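Local coordinates for protein putative NAD(P)H-flavin oxidoreductase (Streptococcus pyogenes serotype M1, PDB 2HAY) that binds flavin mononucleotide and probably acts as an NAD(P)H-dependent oxidoreductase of the nitroreductase family, at residues Gly201-Leu204 / Arg205-His209; Val212-Lys216 / Glu217-Ser221. One frame throughout, in Å; residues are numbered along the deposited sequence. Where two conformers were deposited one is given.

Contact 1 of 2, residues Gly201-Leu204 / Arg205-His209. With SO4 (sulfate ion), chain H.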
loop_
_atom_site.group_PDB
_atom_site.type_symbol
_atom_site.label_atom_id
_atom_site.label_comp_id
_atom_site.label_asym_id
_atom_site.label_seq_id
_atom_site.Cartn_x
_atom_site.Cartn_y
_atom_site.Cartn_z
ATOM N N GLY B 201 17.149 8.607 2.867
ATOM C CA GLY B 201 18.505 9.046 3.249
ATOM C C GLY B 201 19.203 7.995 4.077
ATOM O O GLY B 201 18.865 6.836 4.014
ATOM N N TYR B 202 20.189 8.403 4.854
ATOM C CA TYR B 202 20.915 7.499 5.722
ATOM C C TYR B 202 20.758 7.990 7.137
ATOM O O TYR B 202 20.959 9.175 7.416
ATOM C CB TYR B 202 22.387 7.410 5.306
ATOM C CG TYR B 202 22.503 6.965 3.880
ATOM C CD1 TYR B 202 22.694 7.892 2.838
ATOM C CD2 TYR B 202 22.354 5.612 3.552
ATOM C CE1 TYR B 202 22.768 7.453 1.500
ATOM C CE2 TYR B 202 22.430 5.169 2.244
ATOM C CZ TYR B 202 22.631 6.080 1.221
ATOM O OH TYR B 202 22.686 5.574 -0.068
ATOM N N ARG B 203 20.390 7.069 8.029
ATOM C CA ARG B 203 20.143 7.436 9.404
ATOM C C ARG B 203 21.394 8.097 9.994
ATOM O O ARG B 203 22.520 7.671 9.726
ATOM C CB ARG B 203 19.738 6.213 10.222
ATOM C CG ARG B 203 20.890 5.229 10.479
ATOM C CD ARG B 203 20.400 3.987 11.173
ATOM N NE ARG B 203 19.420 3.288 10.350
ATOM C CZ ARG B 203 18.806 2.161 10.691
ATOM N NH1 ARG B 203 19.066 1.596 11.856
ATOM N NH2 ARG B 203 17.932 1.598 9.860
ATOM N N LEU B 204 21.176 9.146 10.777
ATOM C CA LEU B 204 22.226 9.744 11.587
ATOM C C LEU B 204 22.790 8.691 12.544
ATOM O O LEU B 204 24.003 8.525 12.634
ATOM C CB LEU B 204 21.661 10.944 12.351
ATOM C CG LEU B 204 22.602 11.916 13.059
ATOM C CD1 LEU B 204 23.621 12.525 12.093
ATOM C CD2 LEU B 204 21.776 12.999 13.753
ATOM N N ARG B 205 21.898 7.982 13.241
ATOM C CA ARG B 205 22.262 6.838 14.093
ATOM C C ARG B 205 21.084 5.858 14.266
ATOM O O ARG B 205 19.943 6.193 13.929
ATOM C CB ARG B 205 22.785 7.319 15.459
ATOM C CG ARG B 205 21.732 7.551 16.558
ATOM C CD ARG B 205 20.969 8.849 16.391
ATOM N NE ARG B 205 20.468 9.352 17.675
ATOM C CZ ARG B 205 19.330 8.962 18.258
ATOM N NH1 ARG B 205 18.549 8.040 17.690
ATOM N NH2 ARG B 205 18.973 9.500 19.420
ATOM N N ASP B 206 21.358 4.657 14.787
ATOM C CA ASP B 206 20.296 3.682 15.080
ATOM C C ASP B 206 19.454 4.201 16.264
ATOM O O ASP B 206 19.952 4.979 17.076
ATOM C CB ASP B 206 20.891 2.302 15.421
ATOM C CG ASP B 206 21.863 1.766 14.347
ATOM O OD1 ASP B 206 21.495 1.627 13.164
ATOM O OD2 ASP B 206 23.016 1.446 14.702
ATOM N N PRO B 207 18.206 3.821 16.232
ATOM C CA PRO B 207 17.207 4.285 17.163
ATOM C C PRO B 207 17.587 3.749 18.466
ATOM O O PRO B 207 18.300 2.772 18.524
ATOM C CB PRO B 207 15.958 3.565 16.683
ATOM C CG PRO B 207 16.435 2.450 15.965
ATOM C CD PRO B 207 17.629 2.889 15.272
ATOM N N LYS B 208 17.123 4.403 19.500
ATOM C CA LYS B 208 17.263 3.930 20.850
ATOM C C LYS B 208 16.257 2.832 21.105
ATOM O O LYS B 208 16.610 1.734 21.482
ATOM C CB LYS B 208 16.956 5.084 21.791
ATOM C CG LYS B 208 18.167 5.859 22.238
ATOM C CD LYS B 208 17.957 7.335 22.041
ATOM C CE LYS B 208 19.031 8.118 22.704
ATOM N NZ LYS B 208 19.202 9.417 22.022
ATOM N N HIS B 209 14.988 3.159 20.903
ATOM C CA HIS B 209 13.864 2.263 21.201
ATOM C C HIS B 209 13.631 1.281 20.051
ATOM O O HIS B 209 13.079 1.665 19.012
ATOM C CB HIS B 209 12.580 3.058 21.504
ATOM C CG HIS B 209 12.766 4.153 22.508
ATOM N ND1 HIS B 209 13.311 3.936 23.758
ATOM C CD2 HIS B 209 12.474 5.477 22.450
ATOM C CE1 HIS B 209 13.356 5.078 24.422
ATOM N NE2 HIS B 209 12.854 6.029 23.650
HETATM S S SO4 H . 14.832 7.151 18.489
HETATM O O1 SO4 H . 13.955 7.969 17.650
HETATM O O2 SO4 H . 15.143 7.889 19.710
HETATM O O3 SO4 H . 14.171 5.894 18.849
HETATM O O4 SO4 H . 16.072 6.865 17.770
#

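Contact 2 of 2, residues Val212-Lys216 / Glu217-Ser221. Unlike the reference sequence in segment 217-221: Met220 (reference Ile). With FMN (flavin mononucleotide), chain I.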
loop_
_atom_site.group_PDB
_atom_site.type_symbol
_atom_site.label_atom_id
_atom_site.label_comp_id
_atom_site.label_asym_id
_atom_site.label_seq_id
_atom_site.Cartn_x
_atom_site.Cartn_y
_atom_site.Cartn_z
ATOM N N VAL B 212 8.743 -2.005 17.754
ATOM C CA VAL B 212 7.612 -2.630 18.427
ATOM C C VAL B 212 6.489 -3.044 17.456
ATOM O O VAL B 212 6.076 -2.265 16.575
ATOM C CB VAL B 212 7.057 -1.746 19.569
ATOM C CG1 VAL B 212 5.605 -2.107 19.901
ATOM C CG2 VAL B 212 7.927 -1.877 20.811
ATOM N N ARG B 213 6.014 -4.282 17.634
ATOM C CA ARG B 213 4.885 -4.814 16.887
ATOM C C ARG B 213 3.965 -5.553 17.843
ATOM O O ARG B 213 4.391 -5.917 18.938
ATOM C CB ARG B 213 5.357 -5.724 15.743
ATOM C CG ARG B 213 6.022 -5.008 14.551
ATOM C CD ARG B 213 5.045 -4.153 13.736
ATOM N NE ARG B 213 5.682 -3.515 12.573
ATOM C CZ ARG B 213 6.487 -2.450 12.641
ATOM N NH1 ARG B 213 6.743 -1.857 13.809
ATOM N NH2 ARG B 213 7.033 -1.954 11.533
ATOM N N LYS B 214 2.704 -5.735 17.449
ATOM C CA LYS B 214 1.774 -6.647 18.137
ATOM C C LYS B 214 2.339 -8.065 18.057
ATOM O O LYS B 214 3.045 -8.383 17.092
ATOM C CB LYS B 214 0.400 -6.667 17.448
ATOM C CG LYS B 214 -0.499 -5.449 17.645
ATOM C CD LYS B 214 -1.751 -5.578 16.729
ATOM C CE LYS B 214 -2.802 -4.519 17.009
ATOM N NZ LYS B 214 -3.969 -4.654 16.116
ATOM N N PRO B 215 2.026 -8.922 19.051
ATOM C CA PRO B 215 2.402 -10.340 18.933
ATOM C C PRO B 215 1.893 -10.882 17.605
ATOM O O PRO B 215 0.772 -10.520 17.181
ATOM C CB PRO B 215 1.648 -11.011 20.091
ATOM C CG PRO B 215 1.390 -9.919 21.085
ATOM C CD PRO B 215 1.299 -8.627 20.305
ATOM N N LYS B 216 2.691 -11.713 16.932
ATOM C CA LYS B 216 2.310 -12.134 15.581
ATOM C C LYS B 216 1.004 -12.944 15.501
ATOM O O LYS B 216 0.345 -12.919 14.478
ATOM C CB LYS B 216 3.479 -12.727 14.760
ATOM C CG LYS B 216 4.168 -13.919 15.326
ATOM C CD LYS B 216 5.066 -14.620 14.266
ATOM C CE LYS B 216 6.017 -13.646 13.586
ATOM N NZ LYS B 216 7.178 -14.308 12.911
ATOM N N GLU B 217 0.601 -13.593 16.590
ATOM C CA GLU B 217 -0.688 -14.290 16.643
ATOM C C GLU B 217 -1.875 -13.330 16.534
ATOM O O GLU B 217 -2.967 -13.728 16.119
ATOM C CB GLU B 217 -0.836 -15.101 17.936
ATOM C CG GLU B 217 0.474 -15.662 18.476
ATOM C CD GLU B 217 1.129 -14.780 19.536
ATOM O OE1 GLU B 217 0.517 -14.579 20.622
ATOM O OE2 GLU B 217 2.264 -14.322 19.281
ATOM N N GLU B 218 -1.667 -12.077 16.919
ATOM C CA GLU B 218 -2.725 -11.075 16.863
ATOM C C GLU B 218 -2.886 -10.472 15.473
ATOM O O GLU B 218 -3.859 -9.761 15.216
ATOM C CB GLU B 218 -2.469 -9.962 17.886
ATOM C CG GLU B 218 -2.351 -10.440 19.338
ATOM C CD GLU B 218 -2.407 -9.297 20.356
ATOM O OE1 GLU B 218 -2.502 -8.109 19.937
ATOM O OE2 GLU B 218 -2.374 -9.588 21.585
ATOM N N VAL B 219 -1.931 -10.751 14.583
ATOM C CA VAL B 219 -1.913 -10.181 13.229
ATOM C C VAL B 219 -2.096 -11.255 12.131
ATOM O O VAL B 219 -2.900 -11.096 11.237
ATOM C CB VAL B 219 -0.620 -9.330 13.015
ATOM C CG1 VAL B 219 -0.438 -8.915 11.543
ATOM C CG2 VAL B 219 -0.614 -8.096 13.951
HETATM N N MSE B 220 -1.332 -12.343 12.215
HETATM C CA MSE B 220 -1.380 -13.427 11.214
HETATM C C MSE B 220 -2.020 -14.725 11.737
HETATM O O MSE B 220 -1.831 -15.085 12.886
HETATM C CB MSE B 220 0.023 -13.706 10.629
HETATM C CG MSE B 220 1.078 -14.135 11.628
HETATM SE SE MSE B 220 2.731 -14.792 10.805
HETATM C CE MSE B 220 3.701 -13.137 10.540
ATOM N N SER B 221 -2.780 -15.409 10.881
ATOM C CA SER B 221 -3.476 -16.635 11.241
ATOM C C SER B 221 -3.795 -17.476 10.008
ATOM O O SER B 221 -3.663 -17.014 8.876
ATOM C CB SER B 221 -4.769 -16.339 12.008
ATOM O OG SER B 221 -5.705 -15.672 11.183
HETATM N N1 FMN I . 6.394 8.686 11.421
HETATM C C2 FMN I . 6.506 10.050 11.732
HETATM O O2 FMN I . 7.347 10.456 12.570
HETATM N N3 FMN I . 5.674 10.974 11.087
HETATM C C4 FMN I . 4.709 10.578 10.164
HETATM O O4 FMN I . 3.865 11.361 9.710
HETATM C C4A FMN I . 4.578 9.222 9.856
HETATM N N5 FMN I . 3.610 8.843 8.927
HETATM C C5A FMN I . 3.455 7.503 8.580
HETATM C C6 FMN I . 2.494 7.152 7.630
HETATM C C7 FMN I . 2.327 5.819 7.273
HETATM C C7M FMN I . 1.465 5.506 6.079
HETATM C C8 FMN I . 3.129 4.822 7.869
HETATM C C8M FMN I . 3.255 3.484 7.212
HETATM C C9 FMN I . 4.096 5.179 8.825
HETATM C C9A FMN I . 4.270 6.533 9.186
HETATM N N10 FMN I . 5.251 6.934 10.128
HETATM C C10 FMN I . 5.418 8.275 10.475
HETATM C "C1'" FMN I . 6.148 5.940 10.765
HETATM C "C2'" FMN I . 5.396 5.142 11.842
HETATM O "O2'" FMN I . 5.385 5.835 13.082
HETATM C "C3'" FMN I . 6.079 3.780 12.017
HETATM O "O3'" FMN I . 6.100 3.090 10.788
HETATM C "C4'" FMN I . 5.456 2.879 13.077
HETATM O "O4'" FMN I . 5.458 3.591 14.304
HETATM C "C5'" FMN I . 6.231 1.549 13.181
HETATM O "O5'" FMN I . 7.617 1.709 13.519
HETATM P P FMN I . 8.832 1.299 12.535
HETATM O O1P FMN I . 10.078 2.010 12.983
HETATM O O2P FMN I . 8.483 1.633 11.109
HETATM O O3P FMN I . 9.120 -0.157 12.528
HETATM O O HOH W 1 -4.330 -6.842 14.288
HETATM O O HOH W 2 -5.047 -6.933 18.235
#

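Contact 1 of 2, residues Gly201-Leu204 / Arg205-His209
Arg203 NH1 donates to Asp206 OD1 at 2.8 Å, a salt bridge between side chains three residues apart in one continuous loop. The bond is bent, with an N-H...O angle of 137°. OD1 receives it on its anti lone pair, away from OD2, and sits 26° out of the guanidinium plane. The two flat groups are nearly perpendicular, at 80°. The Arg203 chain bends at chi3, which brings its CD to within 3.3 Å of Asp206 OD1. Its CG packs against Arg205 O at 3.7 Å. Pro207 CD adds an oblique contact to Arg203 NH1 at 3.9 Å.

The other end of the guanidinium is held from outside: NH2 forms a salt bridge with Asp165 and a hydrogen bond to Phe18 O. Asp206 is thus the second anion on this arginine. A sulfate, probably from the crystallisation liquor, lies near Arg205 and the backbone N of Lys208, though the place of its O4 atom is less sure.

The loop leaves strand 192-201 and stays at the surface. Leu204 pairs through its backbone with Val24, and Arg203 packs on Thr20, an FMN-binding residue in the loop that follows helix 6-18.

Contact 2 of 2, residues Val212-Lys216 / Glu217-Ser221
The backbone folds into two overlapping type I beta turns, one closed by Glu218 N to Pro215 O at 2.9 Å and the next by Val219 N to Lys216 O at 3.1 Å. Lys216 O also accepts from Met220 N, in a nearly straight bond with an N-H...O angle of 169°.

Met220 is a selenomethionine that differs from the reference sequence. In the conformer given, matching first torsions (chi1 60° and 59°) send it and Lys216 the same way, side by side. Their CE atoms are 3.9 Å apart, less surely, since Met220 has a second conformer. Lys216 NZ goes on to a salt bridge with Asp40 of the second subunit.

The turns lead into strand 220-223, which pairs in parallel with a strand of that subunit, so the sheet runs on across the dimer interface. On the other flank, Lys214 crosses Val219 at about a right angle, CB to CG2 3.9 Å. Its NZ bonds to Glu52 O of the second subunit. The Glu218 carboxylate lies against the Pro215 ring, CD to CD 3.8 Å. Nearer the cofactor, Arg213 NH2 donates to FMN O3P at 2.9 Å, and NH1 bonds to the same oxygen and to Val212 O.

In the fold
Contacts 1 and 2 follow one another along the segment that runs from strand 192-201 to strand 220-223, with centres about 25 Å apart. Both are surface contacts, and they do not touch each other beyond adjoining in sequence. Contact 1 stays within its own subunit: its chemistry is a side-chain ion pair, tied to loops near the FMN site. Contact 2 rests on backbone bonds of a turn and on aliphatic packing, and the charged ends of its lysines reach the second subunit. They also differ in their relation to the cofactor. Contact 1 borders the FMN site, with Arg203 near Thr20 and Pro207 some way from the cofactor, whereas contact 2 supplies Arg213 to the phosphate.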